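Local coordinates for dual specificity protein phosphatase 14 (Homo sapiens, PDB 2WGP), which dephosphorylates and so inactivates the MAP kinases ERK, JNK and p38, and dampens T-cell receptor signalling by dephosphorylating the adapter protein TAB1, at residues Ile29-Leu35 with Cys121-Leu125; Ser42-Gln48 with Trp67-Glu71; Ala58-Ile62 with Cys110-Arg116; Trp154-Ile158 with Thr169-Val173. One frame throughout, in Å; residues are numbered along the deposited sequence.

In the fold
The four contacts illustrate how chemistry follows position in a phosphatase fold. Contact 1 is buried core, where a sheet strand meets helix 116-129 through apolar groups alone. Contact 3 is partly buried and strongly polar: the loop leading into that same helix holds a phosphate, and a salt bridge ties it to the loop after strand 54-57. The two touch where Leu35 meets Gly113. Contact 2, partly buried, involves the later part of the loop between strands 54-57 and 71-74 and mixes one hydrogen bond with packing on aromatic rings. Contact 4 is apolar again, but lies on the other side of the chain's centre from contact 2. Contacts 3 and 4 both reach neighbouring subunits.

Contact 1 of 4, residues Ile29-Leu35 with Cys121-Leu125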
# COMPACT_ATOMS: atom_id res chain seq x y z
N ILE A 29 16.03 2.18 -35.03
CA ILE A 29 15.40 0.87 -34.71
C ILE A 29 14.93 0.14 -35.97
O ILE A 29 15.18 -1.05 -36.13
CB ILE A 29 14.18 1.05 -33.73
CG1 ILE A 29 14.60 1.86 -32.48
CG2 ILE A 29 13.57 -0.32 -33.32
CD1 ILE A 29 15.97 1.52 -31.85
N THR A 30 14.27 0.87 -36.86
CA THR A 30 13.89 0.35 -38.17
C THR A 30 14.16 1.44 -39.19
O THR A 30 14.53 2.54 -38.80
CB THR A 30 12.39 -0.04 -38.23
OG1 THR A 30 11.60 1.14 -38.35
CG2 THR A 30 11.96 -0.81 -36.99
N SER A 31 13.93 1.17 -40.47
CA SER A 31 14.09 2.19 -41.53
C SER A 31 13.29 3.49 -41.27
O SER A 31 13.71 4.57 -41.69
CB SER A 31 13.76 1.59 -42.92
OG SER A 31 12.37 1.30 -43.09
N SER A 32 12.18 3.39 -40.55
CA SER A 32 11.30 4.53 -40.35
C SER A 32 11.09 4.90 -38.87
O SER A 32 10.15 5.63 -38.56
CB SER A 32 9.96 4.21 -40.98
OG SER A 32 9.30 3.24 -40.20
N LEU A 33 11.94 4.38 -37.99
CA LEU A 33 11.76 4.60 -36.54
C LEU A 33 13.09 4.81 -35.87
O LEU A 33 14.01 3.97 -35.97
CB LEU A 33 11.00 3.44 -35.86
CG LEU A 33 10.80 3.50 -34.34
CD1 LEU A 33 9.89 4.65 -33.95
CD2 LEU A 33 10.25 2.18 -33.78
N PHE A 34 13.17 5.94 -35.15
CA PHE A 34 14.32 6.26 -34.35
C PHE A 34 13.87 6.52 -32.91
O PHE A 34 12.74 6.99 -32.67
CB PHE A 34 15.03 7.49 -34.89
CG PHE A 34 15.53 7.31 -36.30
CD1 PHE A 34 16.89 7.03 -36.54
CD2 PHE A 34 14.67 7.43 -37.39
CE1 PHE A 34 17.36 6.88 -37.85
CE2 PHE A 34 15.14 7.25 -38.69
CZ PHE A 34 16.48 6.97 -38.90
N LEU A 35 14.76 6.25 -31.97
CA LEU A 35 14.55 6.49 -30.55
C LEU A 35 15.62 7.46 -30.05
O LEU A 35 16.80 7.35 -30.44
CB LEU A 35 14.67 5.16 -29.82
CG LEU A 35 14.67 5.03 -28.30
CD1 LEU A 35 14.70 3.58 -27.90
CD2 LEU A 35 15.81 5.80 -27.65
N CYS A 121 8.57 2.08 -28.46
CA CYS A 121 9.22 1.38 -29.59
C CYS A 121 9.07 -0.14 -29.49
O CYS A 121 8.77 -0.79 -30.49
CB CYS A 121 10.70 1.77 -29.72
SG CYS A 121 10.97 3.45 -30.18
N ILE A 122 9.23 -0.69 -28.28
CA ILE A 122 9.05 -2.13 -28.08
C ILE A 122 7.62 -2.56 -28.42
O ILE A 122 7.40 -3.60 -29.08
CB ILE A 122 9.44 -2.57 -26.62
CG1 ILE A 122 10.95 -2.48 -26.41
CG2 ILE A 122 8.98 -4.00 -26.35
CD1 ILE A 122 11.41 -2.48 -24.90
N ALA A 123 6.65 -1.74 -28.01
CA ALA A 123 5.24 -2.05 -28.28
C ALA A 123 4.99 -2.04 -29.81
O ALA A 123 4.32 -2.94 -30.33
CB ALA A 123 4.32 -1.05 -27.56
N TYR A 124 5.54 -1.05 -30.50
CA TYR A 124 5.45 -0.94 -31.97
C TYR A 124 6.03 -2.17 -32.69
O TYR A 124 5.40 -2.73 -33.60
CB TYR A 124 6.14 0.34 -32.48
CG TYR A 124 6.36 0.34 -33.96
CD1 TYR A 124 5.31 0.62 -34.85
CD2 TYR A 124 7.62 0.01 -34.50
CE1 TYR A 124 5.49 0.59 -36.22
CE2 TYR A 124 7.81 -0.05 -35.88
CZ TYR A 124 6.75 0.25 -36.73
OH TYR A 124 6.95 0.22 -38.08
N LEU A 125 7.23 -2.58 -32.29
CA LEU A 125 7.88 -3.77 -32.86
C LEU A 125 7.04 -5.04 -32.71
O LEU A 125 6.94 -5.83 -33.64
CB LEU A 125 9.26 -3.97 -32.24
CG LEU A 125 10.38 -2.97 -32.59
CD1 LEU A 125 11.67 -3.36 -31.82
CD2 LEU A 125 10.65 -2.91 -34.11
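Strand 33-36 of the central mixed sheet and helix 116-129, which follows the phosphate-binding loop, meet mainly where Leu33 enters between Cys121 and Tyr124. One methyl does most of this work: Leu33 CD2 lies 3.9 Å from Cys121 SG and also approaches Tyr124 CD2 to 3.5 Å. It comes obliquely to the tyrosine ring, and the leucine and tyrosine chains pass alongside, pointing opposite ways. With CG anti to the backbone nitrogen (chi1 177°), the leucine reaches outward from the strand into this groove. Cys121 SG serves a second residue as well, touching Leu35 CB at 4.1 Å.

The short strand and helix segments run nearly antiparallel, at 154°, with axes 10.6 Å apart, the helix lying against the sheet as in the α/β fold of protein tyrosine phosphatases. The strand is entered through a type I turn from Thr30 to Leu33, combined with a classic beta bulge: Leu33 O accepts from both Ile29 N and Thr30 N, at 2.9 and 3.2 Å. Thr30 OG1 accepts from Ser32 N in an ST turn, while its methyl is directed to the helix.

That turn meets the next part of the helix. The fork of Leu125 spans two residues, CD1 reaching Ile29 CG2 at 3.9 Å and CD2 reaching Thr30 CG2 at 3.8 Å. The Thr30 methyl also sits near the edge of the Tyr124 ring. Ile96 of helix 89-101 touches both Leu33 and Tyr124, and Trp139 of helix 133-143 packs on Leu125 while its NE1 bonds Ile29 O.

Contact 2 of 4, residues Ser42-Gln48 with Trp67-Glu71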
# COMPACT_ATOMS: atom_id res chain seq x y z
N SER A 42 15.47 18.77 -30.85
CA SER A 42 15.55 20.12 -31.41
C SER A 42 16.65 20.33 -32.48
O SER A 42 16.80 21.43 -33.01
CB SER A 42 15.75 21.14 -30.28
OG SER A 42 16.90 20.81 -29.51
N ASN A 43 17.42 19.28 -32.79
CA ASN A 43 18.46 19.38 -33.82
C ASN A 43 17.86 19.09 -35.19
O ASN A 43 17.89 17.95 -35.68
CB ASN A 43 19.62 18.44 -33.50
CG ASN A 43 20.84 18.66 -34.39
OD1 ASN A 43 20.74 19.22 -35.49
ND2 ASN A 43 22.00 18.19 -33.93
N ARG A 44 17.33 20.15 -35.80
CA ARG A 44 16.66 20.07 -37.09
C ARG A 44 17.51 19.36 -38.14
O ARG A 44 17.05 18.43 -38.79
CB ARG A 44 16.27 21.50 -37.53
CG ARG A 44 15.56 21.65 -38.87
CD ARG A 44 15.39 23.15 -39.16
NE ARG A 44 15.13 23.48 -40.56
CZ ARG A 44 16.03 23.43 -41.54
NH1 ARG A 44 17.30 23.04 -41.32
NH2 ARG A 44 15.67 23.78 -42.78
N HIS A 45 18.77 19.77 -38.27
CA HIS A 45 19.68 19.17 -39.25
C HIS A 45 19.91 17.68 -39.05
O HIS A 45 19.95 16.94 -40.03
CB HIS A 45 21.05 19.87 -39.22
CG HIS A 45 21.95 19.45 -40.34
ND1 HIS A 45 21.95 20.07 -41.58
CD2 HIS A 45 22.88 18.47 -40.41
CE1 HIS A 45 22.84 19.48 -42.36
NE2 HIS A 45 23.43 18.51 -41.67
N LEU A 46 20.11 17.26 -37.80
CA LEU A 46 20.31 15.84 -37.47
C LEU A 46 19.09 15.01 -37.87
O LEU A 46 19.23 13.92 -38.44
CB LEU A 46 20.59 15.69 -35.96
CG LEU A 46 20.92 14.30 -35.41
CD1 LEU A 46 22.41 14.07 -35.45
CD2 LEU A 46 20.42 14.15 -33.97
N LEU A 47 17.89 15.50 -37.57
CA LEU A 47 16.68 14.77 -37.89
C LEU A 47 16.39 14.74 -39.41
O LEU A 47 16.01 13.69 -39.95
CB LEU A 47 15.49 15.34 -37.12
CG LEU A 47 15.59 15.41 -35.58
CD1 LEU A 47 14.29 15.92 -35.04
CD2 LEU A 47 15.96 14.06 -34.93
N GLN A 48 16.60 15.87 -40.09
CA GLN A 48 16.46 15.93 -41.55
C GLN A 48 17.41 14.95 -42.25
O GLN A 48 17.03 14.27 -43.19
CB GLN A 48 16.70 17.36 -42.06
CG GLN A 48 15.58 18.32 -41.70
CD GLN A 48 15.75 19.70 -42.33
OE1 GLN A 48 16.83 20.31 -42.25
NE2 GLN A 48 14.69 20.18 -42.96
N TRP A 67 9.50 22.92 -34.83
CA TRP A 67 10.01 23.29 -36.16
C TRP A 67 8.91 23.01 -37.20
O TRP A 67 8.22 21.99 -37.10
CB TRP A 67 11.22 22.47 -36.53
CG TRP A 67 12.43 22.73 -35.74
CD1 TRP A 67 12.96 21.93 -34.78
CD2 TRP A 67 13.34 23.83 -35.90
NE1 TRP A 67 14.14 22.45 -34.32
CE2 TRP A 67 14.40 23.62 -34.98
CE3 TRP A 67 13.36 24.96 -36.72
CZ2 TRP A 67 15.46 24.53 -34.85
CZ3 TRP A 67 14.43 25.86 -36.60
CH2 TRP A 67 15.46 25.64 -35.66
N PRO A 68 8.76 23.91 -38.20
CA PRO A 68 7.73 23.66 -39.22
C PRO A 68 7.93 22.36 -40.01
O PRO A 68 6.97 21.79 -40.52
CB PRO A 68 7.85 24.88 -40.16
CG PRO A 68 8.58 25.92 -39.35
CD PRO A 68 9.52 25.14 -38.48
N GLN A 69 9.17 21.90 -40.07
CA GLN A 69 9.56 20.73 -40.85
C GLN A 69 9.00 19.41 -40.34
O GLN A 69 9.02 18.41 -41.05
CB GLN A 69 11.09 20.61 -40.90
CG GLN A 69 11.75 21.67 -41.76
CD GLN A 69 11.74 23.04 -41.12
OE1 GLN A 69 11.71 23.16 -39.90
NE2 GLN A 69 11.76 24.08 -41.95
N PHE A 70 8.57 19.38 -39.09
CA PHE A 70 8.11 18.14 -38.50
C PHE A 70 6.70 18.27 -38.04
O PHE A 70 6.25 19.35 -37.65
CB PHE A 70 9.02 17.70 -37.33
CG PHE A 70 10.47 17.83 -37.62
CD1 PHE A 70 11.09 16.98 -38.54
CD2 PHE A 70 11.24 18.81 -36.98
CE1 PHE A 70 12.47 17.10 -38.82
CE2 PHE A 70 12.60 18.94 -37.26
CZ PHE A 70 13.22 18.08 -38.18
N GLU A 71 6.02 17.14 -38.10
CA GLU A 71 4.76 16.93 -37.43
C GLU A 71 5.10 16.53 -36.00
O GLU A 71 6.05 15.80 -35.77
CB GLU A 71 4.02 15.80 -38.15
CG GLU A 71 2.71 15.42 -37.56
CD GLU A 71 2.12 14.20 -38.25
OE1 GLU A 71 0.96 13.88 -37.93
OE2 GLU A 71 2.80 13.57 -39.09
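Ser42 O accepts from Trp67 NE1 at 3.1 Å and, weakly, from Arg44 N, which closes an inverse gamma turn about Asn43. The indole N-H arrives from above the carbonyl plane, and its bond is somewhat bent, at 146°. The same indole carries Arg44 on one face. Arg44 CD stands over the six-membered ring of Trp67, 3.9 Å from its centroid, in a CH-pi contact: CG is anti to the backbone N (chi1 180°) and the chain runs extended to NE, which lays CD over the ring. Arg44 CB and CD do the touching; the guanidinium is turned 61° from the ring plane.

Arg44 begins helix 44-49, whose N-cap is Asn43, with Asn43 OD1 accepting from Leu46 N. A type I turn from Trp67 to Phe70 brings Trp67, Gln69 and Phe70 to the helix. Gln69 CD meets the guanidinium edge, 3.5 Å from Arg44 NE. Phe70 lies between Leu47 CD1 over one face and Gln69 CB over the other, and its CZ comes within 3.7 Å of Leu47 CB. A leucine in place of Trp67 would probably leave Ser42 O without its indole donor and the Arg44 chain free to turn away from a lost platform. Phe65 stacks on Trp67, and Ile55 of strand 54-57 packs against both Leu47 and Phe70.

Contact 3 of 4, residues Ala58-Ile62 with Cys110-Arg116; sequences ATIEI and CAAGVSR. With PO4 (phosphate ion), chain C.
A bend in each of two chains brings Arg116 and Glu61 together edge to edge: Arg116 folds at chi3 (-71°), while Glu61, with CG set between its backbone nitrogen and carbonyl carbon (chi1 78°), bends again at chi2. The planes of carboxylate and guanidinium are then only 10° apart. Arg116 grips the acid end-on, NH1 donating to Glu61 OE1 and NH2 to Glu61 OE2, both at 2.9 Å. Each oxygen uses its syn lone pair, and both bonds are nearly straight.

Another edge of the guanidinium faces the bound phosphate. Arg116 NE reaches phosphate O1 at 2.8 Å, and NH2, already tied to Glu61, also donates to phosphate O2 at 2.9 Å. NH1 has a further acceptor in Leu77 O. With so many acceptors the group is fixed in rotation, and Glu61 probably acts as a second-shell residue that positions it.

Thr59 lays its CG2 over one face of the guanidinium. The same methyl presses on Cys110 CA at 3.3 Å, tighter than usual, while Thr59 OG1 bonds Asn57 and accepts from Ile62 N. Ile62 CD1 completes the packing, 3.6 Å from Cys110 O.

Backbone nitrogens ring the anion: Ala111 and Ala112 serve O2, Val114 and Ser115 serve O3, and Arg116 N joins NE at O1. Although the phosphate probably came from the crystallisation liquor, its place above Cys110, the phosphocysteine nucleophile, is consistent with that of a substrate phosphoryl group in the CX5R P-loop of protein tyrosine phosphatases.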
# COMPACT_ATOMS: atom_id res chain seq x y z
N ALA A 58 7.33 11.79 -26.06
CA ALA A 58 6.78 10.99 -24.95
C ALA A 58 7.18 11.52 -23.57
O ALA A 58 7.68 10.77 -22.71
CB ALA A 58 7.17 9.51 -25.10
N THR A 59 7.00 12.82 -23.36
CA THR A 59 7.24 13.44 -22.07
C THR A 59 6.20 14.48 -21.79
O THR A 59 5.63 15.08 -22.72
CB THR A 59 8.61 14.18 -22.00
OG1 THR A 59 8.52 15.44 -22.68
CG2 THR A 59 9.73 13.33 -22.60
N ILE A 60 5.93 14.67 -20.51
CA ILE A 60 5.13 15.78 -20.06
C ILE A 60 6.01 17.04 -19.99
O ILE A 60 5.58 18.13 -20.38
CB ILE A 60 4.42 15.41 -18.71
CG1 ILE A 60 3.53 16.55 -18.21
CG2 ILE A 60 5.43 14.98 -17.63
CD1 ILE A 60 2.54 16.08 -17.18
N GLU A 61 7.26 16.86 -19.55
CA GLU A 61 8.08 17.96 -19.09
C GLU A 61 8.93 18.70 -20.12
O GLU A 61 9.42 19.79 -19.83
CB GLU A 61 8.95 17.48 -17.90
CG GLU A 61 10.21 16.62 -18.23
CD GLU A 61 9.94 15.13 -18.42
OE1 GLU A 61 8.77 14.68 -18.50
OE2 GLU A 61 10.94 14.37 -18.50
N ILE A 62 9.09 18.10 -21.30
CA ILE A 62 9.78 18.75 -22.42
C ILE A 62 8.75 19.32 -23.41
O ILE A 62 7.94 18.58 -23.96
CB ILE A 62 10.71 17.78 -23.18
CG1 ILE A 62 11.67 17.09 -22.22
CG2 ILE A 62 11.46 18.51 -24.35
CD1 ILE A 62 12.73 16.18 -22.91
N CYS A 110 12.09 10.71 -25.43
CA CYS A 110 11.68 11.07 -24.07
C CYS A 110 12.74 12.04 -23.54
O CYS A 110 13.19 12.91 -24.29
CB CYS A 110 11.48 9.80 -23.23
SG CYS A 110 12.78 8.56 -23.34
N ALA A 111 13.16 11.92 -22.28
CA ALA A 111 14.20 12.77 -21.70
C ALA A 111 15.55 12.06 -21.84
O ALA A 111 16.43 12.53 -22.56
CB ALA A 111 13.91 13.08 -20.21
N ALA A 112 15.64 10.88 -21.25
CA ALA A 112 16.87 10.10 -21.18
C ALA A 112 17.06 9.09 -22.30
O ALA A 112 18.13 8.53 -22.45
CB ALA A 112 16.95 9.38 -19.79
N GLY A 113 16.04 8.86 -23.12
CA GLY A 113 16.12 7.81 -24.12
C GLY A 113 16.28 6.41 -23.53
O GLY A 113 16.80 5.51 -24.20
N VAL A 114 15.78 6.21 -22.31
CA VAL A 114 15.97 4.97 -21.56
C VAL A 114 14.67 4.14 -21.35
O VAL A 114 14.67 2.91 -21.49
CB VAL A 114 16.64 5.32 -20.18
CG1 VAL A 114 16.60 4.15 -19.21
CG2 VAL A 114 18.08 5.77 -20.38
N SER A 115 13.58 4.81 -20.98
CA SER A 115 12.38 4.14 -20.47
C SER A 115 11.12 4.43 -21.30
O SER A 115 10.61 3.53 -21.98
CB SER A 115 12.19 4.48 -18.99
OG SER A 115 11.01 3.89 -18.46
N ARG A 116 10.63 5.67 -21.29
CA ARG A 116 9.37 5.98 -21.97
C ARG A 116 9.42 5.68 -23.48
O ARG A 116 8.56 4.97 -24.01
CB ARG A 116 8.93 7.44 -21.73
CG ARG A 116 8.33 7.70 -20.35
CD ARG A 116 8.17 9.19 -20.08
NE ARG A 116 9.47 9.83 -19.88
CZ ARG A 116 9.64 11.09 -19.46
NH1 ARG A 116 8.61 11.89 -19.23
NH2 ARG A 116 10.86 11.57 -19.35
P PO4 C . 12.97 8.47 -19.60
O1 PO4 C . 11.56 7.98 -19.72
O2 PO4 C . 13.21 9.93 -19.85
O3 PO4 C . 13.85 7.73 -20.61
O4 PO4 C . 13.53 8.12 -18.22

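Contact 4 of 4, residues Trp154-Ile158 with Thr169-Val173; sequences WRQLI and TVKMV
Plain apolar packing joins helix 151-165 to the start of the C-terminal hairpin, with Trp154 and Ile158, one helical turn apart, set against Val170 and Met172. Ile158 CD1 is the centre of the contact. It rests 3.6 Å from Met172 CG, has the sulfur equally near, and approaches Val170 O to 3.5 Å. Met172 folds back at chi2 (-64°) and again at chi3, which brings SD to 3.9 Å from Trp154 CB and carries CE toward Arg155 CG. One turn earlier in the helix than Ile158, the side chains of Trp154 and Val170 run about perpendicular, and Val170 CG1, placed obliquely to the indole, lies 3.9 Å from Trp154 CZ3.

Met172 opens strand 172-175, which pairs antiparallel with strand 178-181; Pro181 of that second strand touches Trp154, Val170 and Met172. The polar edge of the indole is bound by Tyr184 OH at NE1. Replacing Ile158 by an alanine would probably open a gap between Met172 and Val170 and leave the bent methionine chain freer to turn. Beyond this packing, Met172 makes backbone hydrogen bonds to a neighbouring subunit, whose Gln174 packs on both Arg155 and Met172.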
# COMPACT_ATOMS: atom_id res chain seq x y z
N TRP A 154 7.20 -2.47 -17.84
CA TRP A 154 7.32 -3.90 -18.08
C TRP A 154 6.02 -4.68 -17.85
O TRP A 154 5.65 -5.47 -18.70
CB TRP A 154 8.49 -4.51 -17.28
CG TRP A 154 9.77 -4.40 -18.03
CD1 TRP A 154 10.80 -3.56 -17.77
CD2 TRP A 154 10.15 -5.16 -19.19
NE1 TRP A 154 11.80 -3.74 -18.68
CE2 TRP A 154 11.43 -4.71 -19.57
CE3 TRP A 154 9.52 -6.17 -19.94
CZ2 TRP A 154 12.11 -5.24 -20.67
CZ3 TRP A 154 10.22 -6.71 -21.03
CH2 TRP A 154 11.49 -6.24 -21.38
N ARG A 155 5.36 -4.48 -16.71
CA ARG A 155 4.03 -5.09 -16.46
C ARG A 155 3.07 -4.80 -17.62
O ARG A 155 2.38 -5.68 -18.11
CB ARG A 155 3.41 -4.61 -15.14
CG ARG A 155 4.13 -5.08 -13.91
CD ARG A 155 3.31 -4.82 -12.63
NE ARG A 155 3.14 -3.40 -12.29
CZ ARG A 155 3.99 -2.65 -11.58
NH1 ARG A 155 5.14 -3.15 -11.11
NH2 ARG A 155 3.69 -1.38 -11.34
N GLN A 156 3.09 -3.56 -18.09
CA GLN A 156 2.17 -3.14 -19.14
C GLN A 156 2.54 -3.75 -20.48
O GLN A 156 1.65 -4.20 -21.22
CB GLN A 156 2.11 -1.61 -19.20
CG GLN A 156 1.52 -0.97 -17.93
CD GLN A 156 1.47 0.54 -17.98
OE1 GLN A 156 0.91 1.12 -18.92
NE2 GLN A 156 2.01 1.21 -16.93
N LEU A 157 3.84 -3.80 -20.80
CA LEU A 157 4.31 -4.49 -22.02
C LEU A 157 3.95 -5.97 -22.05
O LEU A 157 3.61 -6.51 -23.10
CB LEU A 157 5.84 -4.35 -22.16
CG LEU A 157 6.34 -3.00 -22.64
CD1 LEU A 157 7.83 -2.91 -22.46
CD2 LEU A 157 5.92 -2.71 -24.09
N ILE A 158 4.06 -6.62 -20.89
CA ILE A 158 3.76 -8.06 -20.75
C ILE A 158 2.28 -8.32 -21.01
O ILE A 158 1.93 -9.27 -21.71
CB ILE A 158 4.18 -8.63 -19.38
CG1 ILE A 158 5.70 -8.76 -19.29
CG2 ILE A 158 3.52 -10.03 -19.15
CD1 ILE A 158 6.29 -8.89 -17.83
N THR A 169 6.69 -13.92 -23.16
CA THR A 169 8.08 -14.36 -23.25
C THR A 169 9.00 -13.71 -22.21
O THR A 169 10.22 -13.99 -22.18
CB THR A 169 8.61 -14.14 -24.69
OG1 THR A 169 8.52 -12.76 -25.04
CG2 THR A 169 7.78 -14.98 -25.68
N VAL A 170 8.41 -12.85 -21.38
CA VAL A 170 9.06 -12.25 -20.21
C VAL A 170 8.08 -12.32 -19.04
O VAL A 170 6.88 -12.07 -19.22
CB VAL A 170 9.44 -10.76 -20.46
CG1 VAL A 170 10.11 -10.14 -19.22
CG2 VAL A 170 10.34 -10.65 -21.69
N LYS A 171 8.59 -12.65 -17.87
CA LYS A 171 7.83 -12.77 -16.63
C LYS A 171 8.42 -11.83 -15.59
O LYS A 171 9.63 -11.62 -15.56
CB LYS A 171 7.96 -14.18 -16.08
CG LYS A 171 6.66 -14.93 -15.97
CD LYS A 171 6.86 -16.46 -16.02
CE LYS A 171 7.34 -17.06 -14.69
NZ LYS A 171 6.65 -18.37 -14.44
N MET A 172 7.57 -11.31 -14.72
CA MET A 172 8.03 -10.54 -13.57
C MET A 172 8.39 -11.54 -12.47
O MET A 172 7.63 -12.47 -12.17
CB MET A 172 6.95 -9.55 -13.12
CG MET A 172 6.51 -8.58 -14.22
SD MET A 172 7.77 -7.45 -14.84
CE MET A 172 8.10 -6.44 -13.43
N VAL A 173 9.57 -11.35 -11.90
CA VAL A 173 10.11 -12.23 -10.88
C VAL A 173 10.58 -11.40 -9.68
O VAL A 173 11.04 -10.27 -9.84
CB VAL A 173 11.24 -13.13 -11.43
CG1 VAL A 173 10.70 -14.06 -12.59
CG2 VAL A 173 12.45 -12.30 -11.86